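Local coordinates for uncharacterized protein (Candida albicans, PDB 5K04) that probably serves as the non-catalytic, helical-repeat subunit of the NatB N-terminal acetyltransferase complex, holding the catalytic subunit NAT3, at residues Glu122-Lys127 and Asn497-Met502; Lys252-Ser257 and Glu266-Lys271; Leu613-Phe618 and Tyr637-Lys642. All blocks are in the same frame, centred on the assembly; numbering follows the deposited sequence.

Interaction 1. Residues Glu122-Lys127 and Asn497-Met502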
loop_
_atom_site.group_PDB
_atom_site.type_symbol
_atom_site.label_atom_id
_atom_site.label_comp_id
_atom_site.label_asym_id
_atom_site.label_seq_id
_atom_site.Cartn_x
_atom_site.Cartn_y
_atom_site.Cartn_z
ATOM N N GLU A 122 4.389 9.008 -15.665
ATOM C CA GLU A 122 3.762 7.687 -15.647
ATOM C C GLU A 122 4.705 6.581 -16.113
ATOM O O GLU A 122 4.584 5.434 -15.668
ATOM C CB GLU A 122 2.506 7.702 -16.533
ATOM C CG GLU A 122 1.394 8.673 -16.092
ATOM C CD GLU A 122 1.532 10.073 -16.692
ATOM O OE1 GLU A 122 2.675 10.512 -16.957
ATOM O OE2 GLU A 122 0.488 10.733 -16.901
ATOM N N LYS A 123 5.635 6.900 -17.006
ATOM C CA LYS A 123 6.624 5.962 -17.534
ATOM C C LYS A 123 7.953 6.297 -16.882
ATOM O O LYS A 123 8.654 7.215 -17.312
ATOM C CB LYS A 123 6.725 6.058 -19.054
ATOM C CG LYS A 123 5.476 5.648 -19.798
ATOM C CD LYS A 123 5.658 5.764 -21.308
ATOM C CE LYS A 123 4.481 5.121 -22.016
ATOM N NZ LYS A 123 4.580 5.201 -23.487
ATOM N N TYR A 124 8.319 5.534 -15.863
ATOM C CA TYR A 124 9.412 5.939 -14.975
ATOM C C TYR A 124 10.759 5.576 -15.607
ATOM O O TYR A 124 11.514 4.726 -15.129
ATOM C CB TYR A 124 9.228 5.303 -13.604
ATOM C CG TYR A 124 7.819 5.449 -13.056
ATOM C CD1 TYR A 124 6.824 4.535 -13.402
ATOM C CD2 TYR A 124 7.481 6.501 -12.202
ATOM C CE1 TYR A 124 5.533 4.659 -12.921
ATOM C CE2 TYR A 124 6.186 6.635 -11.708
ATOM C CZ TYR A 124 5.216 5.703 -12.074
ATOM O OH TYR A 124 3.922 5.803 -11.605
ATOM N N ASP A 125 11.051 6.254 -16.717
ATOM C CA ASP A 125 12.285 6.055 -17.480
ATOM C C ASP A 125 13.250 7.148 -17.046
ATOM O O ASP A 125 13.288 8.240 -17.618
ATOM C CB ASP A 125 12.023 6.089 -18.988
ATOM C CG ASP A 125 13.241 5.670 -19.815
ATOM O OD1 ASP A 125 14.383 5.802 -19.325
ATOM O OD2 ASP A 125 13.050 5.213 -20.963
ATOM N N PHE A 126 14.057 6.827 -16.034
ATOM C CA PHE A 126 14.975 7.807 -15.457
ATOM C C PHE A 126 15.997 8.314 -16.469
ATOM O O PHE A 126 16.588 9.377 -16.248
ATOM C CB PHE A 126 15.695 7.212 -14.238
ATOM C CG PHE A 126 14.783 6.875 -13.086
ATOM C CD1 PHE A 126 13.738 7.708 -12.738
ATOM C CD2 PHE A 126 14.984 5.720 -12.344
ATOM C CE1 PHE A 126 12.905 7.389 -11.672
ATOM C CE2 PHE A 126 14.156 5.398 -11.280
ATOM C CZ PHE A 126 13.121 6.232 -10.944
ATOM N N LYS A 127 16.241 7.563 -17.551
ATOM C CA LYS A 127 17.069 8.071 -18.644
ATOM C C LYS A 127 16.367 9.199 -19.378
ATOM O O LYS A 127 17.023 10.118 -19.881
ATOM C CB LYS A 127 17.423 6.942 -19.624
ATOM C CG LYS A 127 18.656 6.148 -19.230
ATOM C CD LYS A 127 18.746 4.812 -19.948
ATOM C CE LYS A 127 19.877 3.962 -19.367
ATOM N NZ LYS A 127 19.854 2.566 -19.884
ATOM N N ASN A 497 8.538 6.313 -6.134
ATOM C CA ASN A 497 8.403 4.883 -5.852
ATOM C C ASN A 497 6.983 4.531 -5.447
ATOM O O ASN A 497 6.480 3.457 -5.800
ATOM C CB ASN A 497 9.392 4.459 -4.764
ATOM C CG ASN A 497 10.823 4.348 -5.291
ATOM O OD1 ASN A 497 11.032 4.093 -6.467
ATOM N ND2 ASN A 497 11.801 4.529 -4.419
ATOM N N PHE A 498 6.331 5.422 -4.690
ATOM C CA PHE A 498 4.925 5.233 -4.352
ATOM C C PHE A 498 4.089 5.108 -5.617
ATOM O O PHE A 498 3.307 4.164 -5.773
ATOM C CB PHE A 498 4.436 6.408 -3.496
ATOM C CG PHE A 498 3.076 6.190 -2.868
ATOM C CD1 PHE A 498 1.923 6.568 -3.528
ATOM C CD2 PHE A 498 2.955 5.618 -1.612
ATOM C CE1 PHE A 498 0.671 6.369 -2.952
ATOM C CE2 PHE A 498 1.701 5.408 -1.028
ATOM C CZ PHE A 498 0.563 5.787 -1.694
ATOM N N SER A 499 4.257 6.067 -6.536
ATOM C CA SER A 499 3.571 6.028 -7.823
ATOM C C SER A 499 3.838 4.714 -8.552
ATOM O O SER A 499 2.897 4.016 -8.945
ATOM C CB SER A 499 4.011 7.224 -8.675
ATOM O OG SER A 499 3.306 7.265 -9.886
ATOM N N LYS A 500 5.127 4.362 -8.735
ATOM C CA LYS A 500 5.502 3.102 -9.396
ATOM C C LYS A 500 4.807 1.896 -8.779
ATOM O O LYS A 500 4.341 1.000 -9.494
ATOM C CB LYS A 500 7.005 2.864 -9.304
ATOM C CG LYS A 500 7.907 3.715 -10.156
ATOM C CD LYS A 500 9.270 3.034 -10.254
ATOM C CE LYS A 500 10.401 4.016 -10.495
ATOM N NZ LYS A 500 11.694 3.308 -10.736
ATOM N N ARG A 501 4.778 1.829 -7.444
ATOM C CA ARG A 501 4.209 0.659 -6.796
ATOM C C ARG A 501 2.699 0.588 -6.982
ATOM O O ARG A 501 2.119 -0.494 -6.852
ATOM C CB ARG A 501 4.591 0.657 -5.315
ATOM C CG ARG A 501 6.072 0.316 -5.095
ATOM C CD ARG A 501 6.533 0.525 -3.659
ATOM N NE ARG A 501 5.850 -0.357 -2.716
ATOM C CZ ARG A 501 6.146 -0.453 -1.418
ATOM N NH1 ARG A 501 7.112 0.291 -0.901
ATOM N NH2 ARG A 501 5.468 -1.278 -0.635
ATOM N N MET A 502 2.064 1.720 -7.301
ATOM C CA MET A 502 0.615 1.847 -7.420
ATOM C C MET A 502 0.116 1.647 -8.844
ATOM O O MET A 502 -1.071 1.375 -9.045
ATOM C CB MET A 502 0.171 3.233 -6.915
ATOM C CG MET A 502 -0.010 3.338 -5.401
ATOM S SD MET A 502 -1.181 2.210 -4.701
ATOM C CE MET A 502 -1.692 3.192 -3.336
#
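Y124 and K500 bring the two backbones closest, 7.4 Å from CA of Y124 to CA of K500, where an irregular turn leading into helix 126-138 passes the flank of helix 489-503; Y124 is the centre of an inverse gamma turn. K500 lays its aliphatic chain over the phenol ring of Y124. CG of K500 sits over the middle of one face, 3.4 Å from the centroid of the Y124 ring and 11° off its normal, a CH-pi contact, while the carbonyl carbon of E122 lies over the opposite face toward the rim. The tyrosine and the lysine overlap antiparallel, each reaching toward the other's backbone. Because the lysine is extended beyond CG, it carries CE to 3.6 Å from CB of Y124 and NZ to 3.3 Å from CZ of F126, whose ring it meets obliquely. At the far edge of the phenol, near the ring plane, OH of Y124 is hydrogen-bonded to OG of S499, and either hydroxyl could donate. The modelled 2.3 Å between OH of Y124 and OG of S499 is very short, so its length is doubtful. S499 presents OG by setting it anti to the backbone N (chi1 -176°). F126 also packs on I496 and on L155 and L156 of helix 143-157. Elsewhere on helix 489-503, F498 stacks on F13 of the NAT3 chain and R501 forms a salt bridge with E10 of that chain. The arrangement is an inter-helix turn docked on a helix some 370 residues later, joining the N-terminal helices of this all-helical scaffold to a NAT3-binding helix.

Interaction 2. Residues Lys252-Ser257 and Glu266-Lys271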
loop_
_atom_site.group_PDB
_atom_site.type_symbol
_atom_site.label_atom_id
_atom_site.label_comp_id
_atom_site.label_asym_id
_atom_site.label_seq_id
_atom_site.Cartn_x
_atom_site.Cartn_y
_atom_site.Cartn_z
ATOM N N LYS A 252 22.645 4.276 21.325
ATOM C CA LYS A 252 23.497 3.130 21.029
ATOM C C LYS A 252 24.808 3.575 20.398
ATOM O O LYS A 252 25.881 3.076 20.762
ATOM C CB LYS A 252 22.758 2.153 20.118
ATOM C CG LYS A 252 21.570 1.465 20.794
ATOM C CD LYS A 252 20.580 0.874 19.774
ATOM C CE LYS A 252 21.150 -0.331 19.050
ATOM N NZ LYS A 252 20.191 -0.853 18.047
ATOM N N LEU A 253 24.740 4.520 19.455
ATOM C CA LEU A 253 25.961 5.082 18.886
ATOM C C LEU A 253 26.814 5.750 19.961
ATOM O O LEU A 253 28.047 5.673 19.915
ATOM C CB LEU A 253 25.606 6.076 17.778
ATOM C CG LEU A 253 24.952 5.511 16.505
ATOM C CD1 LEU A 253 24.785 6.611 15.463
ATOM C CD2 LEU A 253 25.728 4.369 15.888
ATOM N N TRP A 254 26.172 6.357 20.965
ATOM C CA TRP A 254 26.909 7.048 22.020
ATOM C C TRP A 254 27.707 6.082 22.891
ATOM O O TRP A 254 28.839 6.393 23.280
ATOM C CB TRP A 254 25.950 7.868 22.880
ATOM C CG TRP A 254 26.609 8.599 24.007
ATOM C CD1 TRP A 254 27.321 9.772 23.932
ATOM C CD2 TRP A 254 26.596 8.227 25.389
ATOM N NE1 TRP A 254 27.768 10.135 25.187
ATOM C CE2 TRP A 254 27.334 9.201 26.094
ATOM C CE3 TRP A 254 26.042 7.155 26.098
ATOM C CZ2 TRP A 254 27.518 9.140 27.465
ATOM C CZ3 TRP A 254 26.243 7.086 27.460
ATOM C CH2 TRP A 254 26.967 8.077 28.132
ATOM N N ILE A 255 27.134 4.918 23.230
ATOM C CA ILE A 255 27.887 3.953 24.035
ATOM C C ILE A 255 28.897 3.210 23.175
ATOM O O ILE A 255 29.989 2.862 23.641
ATOM C CB ILE A 255 26.958 2.961 24.767
ATOM C CG1 ILE A 255 26.177 2.087 23.779
ATOM C CG2 ILE A 255 26.043 3.685 25.752
ATOM C CD1 ILE A 255 25.475 0.908 24.408
ATOM N N LEU A 256 28.540 2.943 21.919
ATOM C CA LEU A 256 29.488 2.338 20.994
ATOM C C LEU A 256 30.733 3.205 20.869
ATOM O O LEU A 256 31.845 2.772 21.185
ATOM C CB LEU A 256 28.826 2.128 19.629
ATOM C CG LEU A 256 29.785 1.596 18.561
ATOM C CD1 LEU A 256 30.391 0.279 19.004
ATOM C CD2 LEU A 256 29.095 1.445 17.232
ATOM N N SER A 257 30.552 4.452 20.429
ATOM C CA SER A 257 31.689 5.343 20.255
ATOM C C SER A 257 32.402 5.592 21.579
ATOM O O SER A 257 33.634 5.716 21.608
ATOM C CB SER A 257 31.229 6.658 19.608
ATOM O OG SER A 257 30.149 7.246 20.319
ATOM N N GLU A 266 31.819 2.241 33.785
ATOM C CA GLU A 266 31.353 3.130 34.846
ATOM C C GLU A 266 31.199 4.565 34.346
ATOM O O GLU A 266 30.253 5.263 34.731
ATOM C CB GLU A 266 32.323 3.081 36.034
ATOM C CG GLU A 266 32.366 1.747 36.791
ATOM C CD GLU A 266 33.102 0.643 36.037
ATOM O OE1 GLU A 266 33.843 0.956 35.084
ATOM O OE2 GLU A 266 32.940 -0.543 36.403
ATOM N N GLU A 267 32.144 5.032 33.520
ATOM C CA GLU A 267 32.054 6.384 32.975
ATOM C C GLU A 267 30.752 6.582 32.209
ATOM O O GLU A 267 30.107 7.629 32.328
ATOM C CB GLU A 267 33.252 6.660 32.068
ATOM C CG GLU A 267 34.097 7.844 32.480
ATOM C CD GLU A 267 35.343 7.983 31.629
ATOM O OE1 GLU A 267 35.512 9.051 31.000
ATOM O OE2 GLU A 267 36.144 7.023 31.579
ATOM N N LEU A 268 30.345 5.580 31.425
ATOM C CA LEU A 268 29.107 5.692 30.661
ATOM C C LEU A 268 27.890 5.578 31.574
ATOM O O LEU A 268 27.001 6.437 31.551
ATOM C CB LEU A 268 29.080 4.628 29.558
ATOM C CG LEU A 268 30.139 4.824 28.459
ATOM C CD1 LEU A 268 29.999 3.804 27.340
ATOM C CD2 LEU A 268 30.067 6.236 27.891
ATOM N N ASP A 269 27.865 4.542 32.416
ATOM C CA ASP A 269 26.708 4.249 33.262
ATOM C C ASP A 269 26.402 5.380 34.243
ATOM O O ASP A 269 25.235 5.609 34.576
ATOM C CB ASP A 269 26.956 2.932 34.006
ATOM C CG ASP A 269 25.764 2.485 34.854
ATOM O OD1 ASP A 269 24.682 2.221 34.301
ATOM O OD2 ASP A 269 25.931 2.358 36.086
ATOM N N GLN A 270 27.425 6.106 34.709
ATOM C CA GLN A 270 27.188 7.198 35.653
ATOM C C GLN A 270 26.390 8.333 35.020
ATOM O O GLN A 270 25.727 9.092 35.733
ATOM C CB GLN A 270 28.524 7.725 36.198
ATOM C CG GLN A 270 29.193 6.796 37.218
ATOM C CD GLN A 270 30.644 7.165 37.518
ATOM O OE1 GLN A 270 31.264 7.956 36.799
ATOM N NE2 GLN A 270 31.187 6.593 38.593
ATOM N N LYS A 271 26.435 8.469 33.692
ATOM C CA LYS A 271 25.597 9.439 32.993
ATOM C C LYS A 271 24.186 8.922 32.717
ATOM O O LYS A 271 23.366 9.665 32.169
ATOM C CB LYS A 271 26.261 9.870 31.677
ATOM C CG LYS A 271 27.420 10.853 31.853
ATOM C CD LYS A 271 27.755 11.560 30.543
ATOM C CE LYS A 271 28.566 12.832 30.771
ATOM N NZ LYS A 271 29.874 12.567 31.452
#
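Apolar packing brings W254 and I255 of helix 248-260 against L268 of helix 265-269, where the backbones come closest at 7.0 Å between CA of I255 and CA of L268. L268 divides its two methyl groups between the two partners. CD1 makes its apolar contact with CB of I255 at 4.1 Å; its approach to the backbone O of I255, at 3.8 Å, is plain van der Waals packing on the main chain. CD2 goes to the tryptophan instead, reaching 3.6 Å from CH2 of W254. K271, an exposed residue, meets the indole obliquely, its CD 3.9 Å from CZ2 of W254.

The CH-pi component is the same methyl seen from the ring: CD2 of L268 stands over one face of the six-membered ring of W254, 4.0 Å from its centroid and 25° off the normal, displaced toward the rim. W254 reaches this methyl because its CG is anti to the backbone N (chi1 179°), which swings the indole out along the helix flank toward L268. The ring also stacks with H233, and F241 meets it obliquely.

Polar bonds lie within or outside the pair, none between the two segments. NE1 of W254 donates to OE2 of E237, on helix 229-242, which should help fix the rotation of the indole. Within helix 248-260, OG of S257 donates to O of L253 at 2.7 Å, and the backbone N of S257 reaches that same oxygen from the opposite face of its plane. Consecutive helices 248-260 and 265-269, in a range assigned to a family of the TPR clan, are therefore held here by apolar and CH-pi contacts, without a hydrogen bond across the two segments.

Interaction 3. Residues Leu613-Phe618 and Tyr637-Lys642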
loop_
_atom_site.group_PDB
_atom_site.type_symbol
_atom_site.label_atom_id
_atom_site.label_comp_id
_atom_site.label_asym_id
_atom_site.label_seq_id
_atom_site.Cartn_x
_atom_site.Cartn_y
_atom_site.Cartn_z
ATOM N N LEU A 613 -10.623 -25.073 -16.043
ATOM C CA LEU A 613 -11.310 -23.825 -16.366
ATOM C C LEU A 613 -10.555 -23.025 -17.422
ATOM O O LEU A 613 -11.147 -22.543 -18.399
ATOM C CB LEU A 613 -11.486 -22.989 -15.089
ATOM C CG LEU A 613 -12.266 -21.662 -15.245
ATOM C CD1 LEU A 613 -13.720 -21.912 -15.661
ATOM C CD2 LEU A 613 -12.205 -20.794 -13.979
ATOM N N TYR A 614 -9.241 -22.860 -17.233
ATOM C CA TYR A 614 -8.489 -21.973 -18.107
ATOM C C TYR A 614 -8.120 -22.645 -19.416
ATOM O O TYR A 614 -7.934 -21.957 -20.423
ATOM C CB TYR A 614 -7.267 -21.425 -17.362
ATOM C CG TYR A 614 -7.734 -20.454 -16.303
ATOM C CD1 TYR A 614 -8.371 -19.259 -16.666
ATOM C CD2 TYR A 614 -7.610 -20.748 -14.944
ATOM C CE1 TYR A 614 -8.861 -18.378 -15.702
ATOM C CE2 TYR A 614 -8.092 -19.864 -13.972
ATOM C CZ TYR A 614 -8.714 -18.680 -14.354
ATOM O OH TYR A 614 -9.183 -17.816 -13.384
ATOM N N LYS A 615 -8.041 -23.978 -19.422
ATOM C CA LYS A 615 -8.000 -24.700 -20.685
ATOM C C LYS A 615 -9.317 -24.533 -21.448
ATOM O O LYS A 615 -9.313 -24.245 -22.651
ATOM C CB LYS A 615 -7.684 -26.172 -20.425
ATOM C CG LYS A 615 -7.547 -27.010 -21.691
ATOM C CD LYS A 615 -6.992 -28.405 -21.370
ATOM C CE LYS A 615 -7.004 -29.330 -22.584
ATOM N NZ LYS A 615 -6.068 -28.920 -23.660
ATOM N N LEU A 616 -10.453 -24.693 -20.759
ATOM C CA LEU A 616 -11.746 -24.401 -21.373
ATOM C C LEU A 616 -11.764 -22.989 -21.947
ATOM O O LEU A 616 -12.115 -22.791 -23.113
ATOM C CB LEU A 616 -12.874 -24.587 -20.353
ATOM C CG LEU A 616 -13.156 -26.023 -19.855
ATOM C CD1 LEU A 616 -14.362 -26.073 -18.920
ATOM C CD2 LEU A 616 -13.329 -27.009 -21.008
ATOM N N TYR A 617 -11.342 -21.997 -21.148
ATOM C CA TYR A 617 -11.286 -20.623 -21.641
ATOM C C TYR A 617 -10.420 -20.525 -22.893
ATOM O O TYR A 617 -10.847 -19.982 -23.917
ATOM C CB TYR A 617 -10.761 -19.683 -20.562
ATOM C CG TYR A 617 -11.825 -18.998 -19.711
ATOM C CD1 TYR A 617 -12.783 -18.158 -20.280
ATOM C CD2 TYR A 617 -11.830 -19.147 -18.329
ATOM C CE1 TYR A 617 -13.735 -17.500 -19.488
ATOM C CE2 TYR A 617 -12.768 -18.498 -17.532
ATOM C CZ TYR A 617 -13.724 -17.683 -18.112
ATOM O OH TYR A 617 -14.658 -17.071 -17.308
ATOM N N PHE A 618 -9.218 -21.092 -22.842
ATOM C CA PHE A 618 -8.296 -20.977 -23.966
ATOM C C PHE A 618 -8.912 -21.539 -25.244
ATOM O O PHE A 618 -8.861 -20.905 -26.304
ATOM C CB PHE A 618 -6.973 -21.683 -23.635
ATOM C CG PHE A 618 -5.984 -21.690 -24.779
ATOM C CD1 PHE A 618 -5.175 -20.586 -25.029
ATOM C CD2 PHE A 618 -5.884 -22.788 -25.620
ATOM C CE1 PHE A 618 -4.266 -20.580 -26.084
ATOM C CE2 PHE A 618 -4.982 -22.796 -26.679
ATOM C CZ PHE A 618 -4.166 -21.681 -26.910
ATOM N N TYR A 637 -12.711 -27.648 -30.020
ATOM C CA TYR A 637 -14.126 -27.652 -29.676
ATOM C C TYR A 637 -14.564 -28.984 -29.075
ATOM O O TYR A 637 -15.440 -29.003 -28.199
ATOM C CB TYR A 637 -14.966 -27.305 -30.905
ATOM C CG TYR A 637 -16.392 -27.775 -30.803
ATOM C CD1 TYR A 637 -17.275 -27.163 -29.926
ATOM C CD2 TYR A 637 -16.849 -28.847 -31.566
ATOM C CE1 TYR A 637 -18.572 -27.595 -29.810
ATOM C CE2 TYR A 637 -18.165 -29.290 -31.459
ATOM C CZ TYR A 637 -19.018 -28.648 -30.581
ATOM O OH TYR A 637 -20.323 -29.038 -30.442
ATOM N N ASN A 638 -13.971 -30.096 -29.536
ATOM C CA ASN A 638 -14.294 -31.408 -28.977
ATOM C C ASN A 638 -13.976 -31.464 -27.484
ATOM O O ASN A 638 -14.732 -32.054 -26.704
ATOM C CB ASN A 638 -13.530 -32.515 -29.716
ATOM C CG ASN A 638 -14.226 -32.980 -31.008
ATOM O OD1 ASN A 638 -15.395 -32.680 -31.265
ATOM N ND2 ASN A 638 -13.492 -33.726 -31.820
ATOM N N TYR A 639 -12.864 -30.846 -27.067
ATOM C CA TYR A 639 -12.525 -30.853 -25.649
ATOM C C TYR A 639 -13.563 -30.093 -24.828
ATOM O O TYR A 639 -13.926 -30.524 -23.727
ATOM C CB TYR A 639 -11.126 -30.280 -25.437
ATOM C CG TYR A 639 -10.615 -30.507 -24.025
ATOM C CD1 TYR A 639 -10.868 -29.585 -23.007
ATOM C CD2 TYR A 639 -9.870 -31.642 -23.710
ATOM C CE1 TYR A 639 -10.398 -29.797 -21.713
ATOM C CE2 TYR A 639 -9.397 -31.864 -22.425
ATOM C CZ TYR A 639 -9.664 -30.945 -21.428
ATOM O OH TYR A 639 -9.189 -31.166 -20.154
ATOM N N LEU A 640 -14.062 -28.966 -25.351
ATOM C CA LEU A 640 -15.160 -28.258 -24.687
ATOM C C LEU A 640 -16.412 -29.130 -24.624
ATOM O O LEU A 640 -17.101 -29.173 -23.602
ATOM C CB LEU A 640 -15.465 -26.944 -25.415
ATOM C CG LEU A 640 -14.426 -25.814 -25.320
ATOM C CD1 LEU A 640 -14.477 -24.918 -26.556
ATOM C CD2 LEU A 640 -14.653 -24.965 -24.077
ATOM N N GLN A 641 -16.695 -29.859 -25.704
ATOM C CA GLN A 641 -17.902 -30.676 -25.761
ATOM C C GLN A 641 -17.862 -31.806 -24.733
ATOM O O GLN A 641 -18.870 -32.099 -24.080
ATOM C CB GLN A 641 -18.068 -31.223 -27.182
ATOM C CG GLN A 641 -19.277 -32.118 -27.402
ATOM C CD GLN A 641 -19.673 -32.213 -28.874
ATOM O OE1 GLN A 641 -18.874 -31.926 -29.770
ATOM N NE2 GLN A 641 -20.916 -32.605 -29.124
ATOM N N LYS A 642 -16.701 -32.446 -24.568
ATOM C CA LYS A 642 -16.602 -33.580 -23.661
ATOM C C LYS A 642 -16.726 -33.151 -22.200
ATOM O O LYS A 642 -17.199 -33.931 -21.367
ATOM C CB LYS A 642 -15.273 -34.302 -23.890
ATOM C CG LYS A 642 -15.387 -35.699 -24.476
ATOM C CD LYS A 642 -15.771 -35.708 -25.965
ATOM C CE LYS A 642 -15.932 -37.145 -26.489
ATOM N NZ LYS A 642 -16.468 -37.219 -27.887
#
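K615 lies across one face of the Y639 ring, the lysine chain and the phenol crossing at about a right angle. Its CE is the atom pressed onto the ring, 3.3 Å from CZ of Y639 and displaced toward the hydroxyl-bearing rim, while CD rests 3.7 Å from the same CZ of Y639. The bend at the last torsion (chi4 67°) lifts NZ above the ring, 4.5 Å from the centroid and 6° off the normal. The ammonium thus makes a cation-pi contact beyond the CH-pi contact of CE; K615 itself is exposed.

Deeper in, L616 touches Y639 differently: its CD2 comes to the ring edge, near the plane, 4.1 Å from CD1 of Y639. The same methyl meets CD2 of L640 at 3.9 Å, the two leucines lying alongside in opposite senses, and CD2 of L640 also approaches the backbone O of L616 at 3.5 Å.

L616 packs in addition on F672, so it bridges helix 630-643 and helix 661-682. Helices 608-625 and 630-643 follow each other in the chain, and the axes of the two short segments approach to 9.7 Å with a signed crossing angle of -135°. Two consecutive helices packed at this oblique antiparallel angle, their apolar seam bordered by the cation-pi pair of K615 and Y639, form an alpha-alpha hairpin, consistent with the helical-repeat architecture expected of this family.

The three contacts sample distant parts of one all-helical chain and do not touch. Interactions 2 and 3 each join neighbouring helices in sequence, 9 and 19 residues apart at their closest ends, and lie on opposite sides of the chain's centre, about 72 Å between their centres. Interaction 1 is the long-range tie: its segments are 370 residues apart, and interaction 2 falls within the intervening chain. Its centre is about 44 Å from that of interaction 2 and about 39 Å from that of interaction 3. Of the three, only interaction 1 meets NAT3, through residues 497-502, which face the NAT3 chain; no other protein chain touches interactions 2 and 3.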